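Local coordinates for alcohol dehydrogenase superfamily protein (Novosphingobium aromaticivorans, PDB 3GAZ), which probably acts as an NADP-dependent oxidoreductase of the medium-chain dehydrogenase/reductase type, its exact substrate being unknown, at residues P6-E14 and V21-Q29; Q60-L71 and L94-H105. All coordinates share one frame; numbering follows the deposited sequence.

Contact 1 lies at the surface and contact 2 in the interior, their centres about 13 Å apart. In contact 1 two strands form an antiparallel hairpin, 7-13 with 20-26, held by paired backbone bonds, with Arg-27 gripping a carbonyl and Arg-23 linked to Glu-14 through water. Contact 2 joins two mostly irregular segments rich in glycine. A glutamine, a threonine and a histidine reach across to main-chain atoms, and two waters bridge the segments. The contacts meet: Ala-11 N is 2.9 Å from His-105 O, and Val-13 N is 2.9 Å from Ala-65 O, both probable hydrogen bonds. Strand 7-13 thus lies against the loops of contact 2, in the GroES-like region. Both contacts also touch the second subunit.

Contact 1: P6-E14 and V21-Q29; sequences PTMIAAVVE and VLRKLARPQ
Strands 7-13 and 21-26 form an antiparallel beta hairpin, their axes 4.4 Å apart at closest approach, with hydrogen-bonded pairs at Met-8/Leu-25, Ala-10/Arg-23 and Val-12/Val-21. Beyond the Met-8/Leu-25 pair, Arg-27 N donates to Pro-6 O. The Arg-27 side chain then grips one carbonyl oxygen side-on: NE lies 3.0 Å and NH2 3.1 Å from Thr-7 O, which sits in the guanidinium plane. Pro-6 CB rests over one face of that group, toward its rim. CG of Arg-27 is anti to its backbone N (chi1 -175°), and a bend at chi3 brings the guanidinium back to the strand. Selenomethionine Met-8 crosses the Pro-28 ring at about a right angle, SE 3.5 Å from CD. On the same face, Val-12 CG2 meets Leu-25 CD1 at 4.0 Å. Leu-25 CD2 lies over the guanidinium of Arg-23, toward its rim. A water accepts from Arg-23 NH1 and donates to Glu-14 OE2. Thr-7 OG1 lies 3.4 Å from Lys-24 CG, the two side chains crossing at a slant. Arg-23 NH2 forms a salt bridge with Glu-188 of the second subunit. Met-8 and Arg-27 pack on Phe-108 of strand 108-112, and Pro-28 on Ala-110.

Contact 2: Q60-L71 and L94-H105; sequences QQPLPAILGMDL and LTGGVGGLQGTH
Gln-61 turns its amide into the type I' turn from Val-98 to Leu-101 and uses both ends. OE1 accepts from Gly-100 N at 2.7 Å, nearly in line with its C=O. NE2 donates almost straight (173°) to Leu-101 O, 3.1 Å away. Gly-97 N reaches Leu-101 O from the opposite face. A bend at chi2 (81°) brings the amide to the turn. The His-105 ring lies face-on to the main chain: Leu-67 O sits 3.0 Å above its plane, toward the rim, and Gly-68 CA makes a CH-pi contact. His-105 N also donates to Leu-67 O. Water joins His-105 ND1 to Leu-67 N, and NE2 bonds Tyr-315 OH. Thr-104 OG1 donates to Asp-70 O at 2.7 Å from above the carbonyl plane, while its CG2 packs on Leu-71 CB. The same hydroxyl also bonds Ser-42 OG. Ile-66 and Gln-102 run side by side, CD1 against CG at 3.8 Å. Selenomethionine Met-69 and Val-98 cross at about a right angle, SE to CG1. Gly-68, Gly-97 and Gly-103 allow the close backbone approach. Both segments belong to the GroES-like region. Around them, Met-69 packs on helices 46-52 and 132-145, Val-98 on helix 270-274, and Ile-66 on strand 7-13.

Contact 1: P6-E14 and V21-Q29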
loop_
_atom_site.group_PDB
_atom_site.type_symbol
_atom_site.label_atom_id
_atom_site.label_comp_id
_atom_site.label_asym_id
_atom_site.label_seq_id
_atom_site.Cartn_x
_atom_site.Cartn_y
_atom_site.Cartn_z
ATOM N N PRO A 6 20.327 12.469 -7.363
ATOM C CA PRO A 6 19.411 13.421 -8.031
ATOM C C PRO A 6 18.048 13.488 -7.344
ATOM O O PRO A 6 17.600 12.527 -6.716
ATOM C CB PRO A 6 19.270 12.961 -9.472
ATOM C CG PRO A 6 19.522 11.474 -9.330
ATOM C CD PRO A 6 20.648 11.365 -8.282
ATOM N N THR A 7 17.393 14.633 -7.479
ATOM C CA THR A 7 16.098 14.853 -6.857
ATOM C C THR A 7 15.009 15.106 -7.889
ATOM O O THR A 7 15.247 15.045 -9.094
ATOM C CB THR A 7 16.153 16.072 -5.921
ATOM O OG1 THR A 7 16.486 17.242 -6.686
ATOM C CG2 THR A 7 17.196 15.862 -4.836
HETATM N N MSE A 8 13.807 15.385 -7.398
HETATM C CA MSE A 8 12.666 15.679 -8.255
HETATM C C MSE A 8 11.690 16.533 -7.458
HETATM O O MSE A 8 11.780 16.608 -6.232
HETATM C CB MSE A 8 11.956 14.389 -8.713
HETATM C CG MSE A 8 11.162 13.645 -7.624
HETATM SE SE MSE A 8 10.002 12.359 -8.272
HETATM C CE MSE A 8 9.371 11.660 -6.709
ATOM N N ILE A 9 10.771 17.187 -8.159
ATOM C CA ILE A 9 9.754 17.999 -7.509
ATOM C C ILE A 9 8.477 17.162 -7.495
ATOM O O ILE A 9 8.134 16.524 -8.491
ATOM C CB ILE A 9 9.462 19.306 -8.292
ATOM C CG1 ILE A 9 10.688 20.222 -8.273
ATOM C CG2 ILE A 9 8.254 20.023 -7.684
ATOM C CD1 ILE A 9 11.104 20.662 -6.887
ATOM N N ALA A 10 7.780 17.162 -6.367
ATOM C CA ALA A 10 6.539 16.417 -6.249
ATOM C C ALA A 10 5.602 17.158 -5.311
ATOM O O ALA A 10 6.041 17.928 -4.454
ATOM C CB ALA A 10 6.810 15.009 -5.711
ATOM N N ALA A 11 4.307 16.932 -5.488
ATOM C CA ALA A 11 3.308 17.557 -4.639
ATOM C C ALA A 11 2.937 16.512 -3.598
ATOM O O ALA A 11 2.569 15.383 -3.934
ATOM C CB ALA A 11 2.089 17.953 -5.456
ATOM N N VAL A 12 3.048 16.886 -2.332
ATOM C CA VAL A 12 2.736 15.970 -1.255
ATOM C C VAL A 12 1.591 16.465 -0.389
ATOM O O VAL A 12 1.565 17.632 0.003
ATOM C CB VAL A 12 3.966 15.761 -0.333
ATOM C CG1 VAL A 12 3.630 14.764 0.770
ATOM C CG2 VAL A 12 5.156 15.286 -1.144
ATOM N N VAL A 13 0.635 15.583 -0.110
ATOM C CA VAL A 13 -0.466 15.928 0.769
ATOM C C VAL A 13 0.036 15.379 2.098
ATOM O O VAL A 13 0.189 14.167 2.260
ATOM C CB VAL A 13 -1.784 15.239 0.354
ATOM C CG1 VAL A 13 -2.867 15.540 1.374
ATOM C CG2 VAL A 13 -2.218 15.740 -1.016
ATOM N N GLU A 14 0.326 16.278 3.031
ATOM C CA GLU A 14 0.878 15.899 4.324
ATOM C C GLU A 14 -0.122 15.360 5.337
ATOM O O GLU A 14 0.185 14.428 6.081
ATOM C CB GLU A 14 1.638 17.091 4.905
ATOM C CG GLU A 14 2.508 17.776 3.860
ATOM C CD GLU A 14 3.482 18.775 4.446
ATOM O OE1 GLU A 14 3.058 19.601 5.279
ATOM O OE2 GLU A 14 4.670 18.737 4.059
ATOM N N VAL A 21 1.550 20.245 -1.120
ATOM C CA VAL A 21 2.837 20.870 -0.854
ATOM C C VAL A 21 3.943 20.441 -1.806
ATOM O O VAL A 21 4.287 19.264 -1.872
ATOM C CB VAL A 21 3.285 20.577 0.593
ATOM C CG1 VAL A 21 4.620 21.258 0.886
ATOM C CG2 VAL A 21 2.208 21.048 1.564
ATOM N N LEU A 22 4.492 21.401 -2.549
ATOM C CA LEU A 22 5.579 21.100 -3.469
ATOM C C LEU A 22 6.841 20.849 -2.645
ATOM O O LEU A 22 7.222 21.674 -1.809
ATOM C CB LEU A 22 5.807 22.262 -4.436
ATOM C CG LEU A 22 4.670 22.545 -5.420
ATOM C CD1 LEU A 22 5.103 23.628 -6.391
ATOM C CD2 LEU A 22 4.316 21.268 -6.181
ATOM N N ARG A 23 7.487 19.717 -2.894
ATOM C CA ARG A 23 8.694 19.325 -2.164
ATOM C C ARG A 23 9.776 18.790 -3.106
ATOM O O ARG A 23 9.463 18.213 -4.149
ATOM C CB ARG A 23 8.349 18.212 -1.164
ATOM C CG ARG A 23 7.417 18.601 -0.023
ATOM C CD ARG A 23 8.129 19.515 0.953
ATOM N NE ARG A 23 9.457 19.008 1.303
ATOM C CZ ARG A 23 9.684 17.868 1.949
ATOM N NH1 ARG A 23 8.669 17.099 2.328
ATOM N NH2 ARG A 23 10.931 17.489 2.210
ATOM N N LYS A 24 11.045 18.984 -2.745
ATOM C CA LYS A 24 12.134 18.439 -3.549
ATOM C C LYS A 24 12.512 17.155 -2.819
ATOM O O LYS A 24 12.984 17.197 -1.685
ATOM C CB LYS A 24 13.338 19.385 -3.602
ATOM C CG LYS A 24 14.528 18.805 -4.375
ATOM C CD LYS A 24 15.627 19.832 -4.623
ATOM C CE LYS A 24 16.330 20.253 -3.339
ATOM N NZ LYS A 24 17.363 21.305 -3.598
ATOM N N LEU A 25 12.284 16.017 -3.466
ATOM C CA LEU A 25 12.556 14.716 -2.859
ATOM C C LEU A 25 13.489 13.869 -3.701
ATOM O O LEU A 25 13.787 14.196 -4.848
ATOM C CB LEU A 25 11.243 13.946 -2.677
ATOM C CG LEU A 25 10.088 14.689 -2.006
ATOM C CD1 LEU A 25 8.801 13.891 -2.153
ATOM C CD2 LEU A 25 10.425 14.928 -0.543
ATOM N N ALA A 26 13.933 12.760 -3.122
ATOM C CA ALA A 26 14.815 11.844 -3.827
ATOM C C ALA A 26 14.104 11.354 -5.084
ATOM O O ALA A 26 12.914 11.028 -5.054
ATOM C CB ALA A 26 15.163 10.664 -2.930
ATOM N N ARG A 27 14.827 11.321 -6.196
ATOM C CA ARG A 27 14.247 10.847 -7.443
ATOM C C ARG A 27 14.243 9.321 -7.391
ATOM O O ARG A 27 15.256 8.706 -7.075
ATOM C CB ARG A 27 15.074 11.324 -8.638
ATOM C CG ARG A 27 14.454 10.973 -9.978
ATOM C CD ARG A 27 15.325 11.433 -11.135
ATOM N NE ARG A 27 15.518 12.879 -11.123
ATOM C CZ ARG A 27 16.111 13.565 -12.096
ATOM N NH1 ARG A 27 16.576 12.934 -13.169
ATOM N NH2 ARG A 27 16.230 14.882 -12.000
ATOM N N PRO A 28 13.096 8.694 -7.690
ATOM C CA PRO A 28 12.980 7.234 -7.671
ATOM C C PRO A 28 13.947 6.570 -8.639
ATOM O O PRO A 28 14.332 7.154 -9.654
ATOM C CB PRO A 28 11.529 6.996 -8.076
ATOM C CG PRO A 28 10.840 8.214 -7.580
ATOM C CD PRO A 28 11.790 9.309 -7.973
ATOM N N GLN A 29 14.338 5.346 -8.307
ATOM C CA GLN A 29 15.241 4.564 -9.137
ATOM C C GLN A 29 14.509 3.293 -9.530
ATOM O O GLN A 29 13.924 2.625 -8.682
ATOM C CB GLN A 29 16.512 4.216 -8.364
ATOM C CG GLN A 29 17.513 5.350 -8.291
ATOM C CD GLN A 29 18.698 5.010 -7.408
ATOM O OE1 GLN A 29 18.576 4.944 -6.183
ATOM N NE2 GLN A 29 19.850 4.781 -8.027
HETATM O O HOH W 1 5.917 17.075 2.590
#

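Contact 2: Q60-L71 and L94-H105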
loop_
_atom_site.group_PDB
_atom_site.type_symbol
_atom_site.label_atom_id
_atom_site.label_comp_id
_atom_site.label_asym_id
_atom_site.label_seq_id
_atom_site.Cartn_x
_atom_site.Cartn_y
_atom_site.Cartn_z
ATOM N N GLN A 60 -6.593 2.566 0.412
ATOM C CA GLN A 60 -5.415 2.179 1.177
ATOM C C GLN A 60 -4.231 3.094 0.853
ATOM O O GLN A 60 -3.121 2.630 0.581
ATOM C CB GLN A 60 -5.059 0.715 0.880
ATOM C CG GLN A 60 -6.210 -0.248 1.166
ATOM C CD GLN A 60 -5.881 -1.706 0.876
ATOM O OE1 GLN A 60 -6.771 -2.551 0.861
ATOM N NE2 GLN A 60 -4.606 -2.007 0.651
ATOM N N GLN A 61 -4.482 4.399 0.886
ATOM C CA GLN A 61 -3.449 5.393 0.610
ATOM C C GLN A 61 -3.360 6.383 1.775
ATOM O O GLN A 61 -3.861 7.512 1.693
ATOM C CB GLN A 61 -3.767 6.155 -0.683
ATOM C CG GLN A 61 -2.654 7.101 -1.133
ATOM C CD GLN A 61 -1.536 6.379 -1.877
ATOM O OE1 GLN A 61 -1.297 5.196 -1.658
ATOM N NE2 GLN A 61 -0.839 7.101 -2.752
ATOM N N PRO A 62 -2.728 5.968 2.885
ATOM C CA PRO A 62 -2.604 6.868 4.033
ATOM C C PRO A 62 -1.646 8.020 3.737
ATOM O O PRO A 62 -0.785 7.917 2.860
ATOM C CB PRO A 62 -2.090 5.948 5.136
ATOM C CG PRO A 62 -1.234 4.966 4.368
ATOM C CD PRO A 62 -2.096 4.664 3.158
ATOM N N LEU A 63 -1.813 9.117 4.469
ATOM C CA LEU A 63 -0.976 10.298 4.298
ATOM C C LEU A 63 0.124 10.290 5.362
ATOM O O LEU A 63 -0.013 9.640 6.400
ATOM C CB LEU A 63 -1.836 11.554 4.443
ATOM C CG LEU A 63 -3.088 11.572 3.560
ATOM C CD1 LEU A 63 -3.939 12.792 3.889
ATOM C CD2 LEU A 63 -2.681 11.572 2.090
ATOM N N PRO A 64 1.224 11.019 5.124
ATOM C CA PRO A 64 1.491 11.839 3.940
ATOM C C PRO A 64 1.700 10.983 2.699
ATOM O O PRO A 64 2.087 9.818 2.796
ATOM C CB PRO A 64 2.754 12.596 4.331
ATOM C CG PRO A 64 3.479 11.579 5.163
ATOM C CD PRO A 64 2.373 11.052 6.048
ATOM N N ALA A 65 1.448 11.563 1.531
ATOM C CA ALA A 65 1.628 10.818 0.296
ATOM C C ALA A 65 1.493 11.685 -0.946
ATOM O O ALA A 65 0.940 12.783 -0.904
ATOM C CB ALA A 65 0.616 9.663 0.236
ATOM N N ILE A 66 2.031 11.179 -2.049
ATOM C CA ILE A 66 1.945 11.847 -3.335
ATOM C C ILE A 66 0.738 11.190 -3.983
ATOM O O ILE A 66 0.699 9.962 -4.124
ATOM C CB ILE A 66 3.208 11.584 -4.180
ATOM C CG1 ILE A 66 4.416 12.263 -3.522
ATOM C CG2 ILE A 66 2.997 12.085 -5.597
ATOM C CD1 ILE A 66 5.757 11.836 -4.084
ATOM N N LEU A 67 -0.255 11.993 -4.354
ATOM C CA LEU A 67 -1.473 11.459 -4.958
ATOM C C LEU A 67 -1.466 11.528 -6.488
ATOM O O LEU A 67 -0.492 11.974 -7.092
ATOM C CB LEU A 67 -2.692 12.191 -4.385
ATOM C CG LEU A 67 -2.694 12.278 -2.853
ATOM C CD1 LEU A 67 -4.032 12.840 -2.364
ATOM C CD2 LEU A 67 -2.445 10.897 -2.259
ATOM N N GLY A 68 -2.555 11.074 -7.108
ATOM C CA GLY A 68 -2.643 11.066 -8.562
ATOM C C GLY A 68 -2.447 9.635 -9.023
ATOM O O GLY A 68 -1.459 9.007 -8.653
HETATM N N MSE A 69 -3.364 9.122 -9.836
HETATM C CA MSE A 69 -3.287 7.735 -10.286
HETATM C C MSE A 69 -2.882 7.520 -11.747
HETATM O O MSE A 69 -2.242 6.515 -12.075
HETATM C CB MSE A 69 -4.641 7.052 -10.028
HETATM C CG MSE A 69 -5.175 7.242 -8.610
HETATM SE SE MSE A 69 -6.875 6.608 -8.383
HETATM C CE MSE A 69 -7.772 7.984 -8.637
ATOM N N ASP A 70 -3.268 8.450 -12.619
ATOM C CA ASP A 70 -2.971 8.352 -14.052
ATOM C C ASP A 70 -1.781 9.206 -14.489
ATOM O O ASP A 70 -1.542 10.287 -13.945
ATOM C CB ASP A 70 -4.172 8.801 -14.892
ATOM C CG ASP A 70 -5.375 7.876 -14.770
ATOM O OD1 ASP A 70 -5.188 6.639 -14.780
ATOM O OD2 ASP A 70 -6.517 8.393 -14.694
ATOM N N LEU A 71 -1.047 8.724 -15.489
ATOM C CA LEU A 71 0.071 9.489 -16.010
ATOM C C LEU A 71 0.280 9.299 -17.502
ATOM O O LEU A 71 -0.278 8.390 -18.123
ATOM C CB LEU A 71 1.372 9.148 -15.271
ATOM C CG LEU A 71 1.987 7.744 -15.340
ATOM C CD1 LEU A 71 2.449 7.414 -16.757
ATOM C CD2 LEU A 71 3.177 7.693 -14.384
ATOM N N LEU A 94 -2.187 3.623 -15.742
ATOM C CA LEU A 94 -2.729 3.736 -14.391
ATOM C C LEU A 94 -1.614 3.107 -13.574
ATOM O O LEU A 94 -1.422 1.893 -13.617
ATOM C CB LEU A 94 -4.017 2.918 -14.269
ATOM C CG LEU A 94 -4.582 2.697 -12.862
ATOM C CD1 LEU A 94 -4.626 4.020 -12.106
ATOM C CD2 LEU A 94 -5.976 2.076 -12.974
ATOM N N THR A 95 -0.885 3.932 -12.828
ATOM C CA THR A 95 0.278 3.437 -12.109
ATOM C C THR A 95 0.376 3.521 -10.588
ATOM O O THR A 95 1.151 2.779 -9.990
ATOM C CB THR A 95 1.516 4.111 -12.674
ATOM O OG1 THR A 95 1.485 5.502 -12.314
ATOM C CG2 THR A 95 1.520 4.004 -14.219
ATOM N N GLY A 96 -0.363 4.424 -9.952
ATOM C CA GLY A 96 -0.250 4.510 -8.505
ATOM C C GLY A 96 -1.292 5.398 -7.864
ATOM O O GLY A 96 -2.420 5.482 -8.344
ATOM N N GLY A 97 -0.915 6.060 -6.775
ATOM C CA GLY A 97 -1.851 6.938 -6.096
ATOM C C GLY A 97 -2.703 6.200 -5.081
ATOM O O GLY A 97 -3.463 6.817 -4.332
ATOM N N VAL A 98 -2.571 4.878 -5.057
ATOM C CA VAL A 98 -3.319 4.035 -4.124
ATOM C C VAL A 98 -2.441 2.908 -3.577
ATOM O O VAL A 98 -1.373 2.618 -4.117
ATOM C CB VAL A 98 -4.539 3.386 -4.803
ATOM C CG1 VAL A 98 -5.473 4.458 -5.345
ATOM C CG2 VAL A 98 -4.071 2.455 -5.925
ATOM N N GLY A 99 -2.900 2.276 -2.498
ATOM C CA GLY A 99 -2.172 1.170 -1.901
ATOM C C GLY A 99 -0.728 1.440 -1.522
ATOM O O GLY A 99 0.087 0.515 -1.488
ATOM N N GLY A 100 -0.406 2.698 -1.232
ATOM C CA GLY A 100 0.955 3.039 -0.857
ATOM C C GLY A 100 1.876 3.334 -2.033
ATOM O O GLY A 100 3.039 3.698 -1.842
ATOM N N LEU A 101 1.366 3.174 -3.249
ATOM C CA LEU A 101 2.158 3.439 -4.448
ATOM C C LEU A 101 2.288 4.947 -4.649
ATOM O O LEU A 101 1.316 5.686 -4.457
ATOM C CB LEU A 101 1.483 2.817 -5.676
ATOM C CG LEU A 101 1.461 1.285 -5.757
ATOM C CD1 LEU A 101 0.463 0.842 -6.806
ATOM C CD2 LEU A 101 2.859 0.766 -6.091
ATOM N N GLN A 102 3.482 5.404 -5.020
ATOM C CA GLN A 102 3.685 6.830 -5.249
ATOM C C GLN A 102 2.695 7.343 -6.293
ATOM O O GLN A 102 2.487 6.704 -7.324
ATOM C CB GLN A 102 5.102 7.122 -5.751
ATOM C CG GLN A 102 5.312 8.608 -6.007
ATOM C CD GLN A 102 6.438 8.897 -6.976
ATOM O OE1 GLN A 102 7.601 8.615 -6.701
ATOM N NE2 GLN A 102 6.092 9.470 -8.125
ATOM N N GLY A 103 2.105 8.505 -6.029
ATOM C CA GLY A 103 1.152 9.085 -6.961
ATOM C C GLY A 103 1.832 9.717 -8.161
ATOM O O GLY A 103 3.065 9.759 -8.237
ATOM N N THR A 104 1.042 10.230 -9.101
ATOM C CA THR A 104 1.626 10.833 -10.290
ATOM C C THR A 104 1.800 12.353 -10.255
ATOM O O THR A 104 2.187 12.951 -11.260
ATOM C CB THR A 104 0.841 10.423 -11.558
ATOM O OG1 THR A 104 -0.505 10.914 -11.485
ATOM C CG2 THR A 104 0.819 8.902 -11.684
ATOM N N HIS A 105 1.509 12.980 -9.111
ATOM C CA HIS A 105 1.701 14.425 -8.970
ATOM C C HIS A 105 3.196 14.592 -8.687
ATOM O O HIS A 105 3.592 15.086 -7.627
ATOM C CB HIS A 105 0.908 14.980 -7.782
ATOM C CG HIS A 105 -0.576 14.833 -7.913
ATOM N ND1 HIS A 105 -1.435 15.003 -6.848
ATOM C CD2 HIS A 105 -1.353 14.540 -8.982
ATOM C CE1 HIS A 105 -2.678 14.822 -7.256
ATOM N NE2 HIS A 105 -2.655 14.540 -8.547
HETATM O O HOH W 2 -0.243 14.796 -4.189
HETATM O O HOH W 3 -4.312 9.324 -5.608
#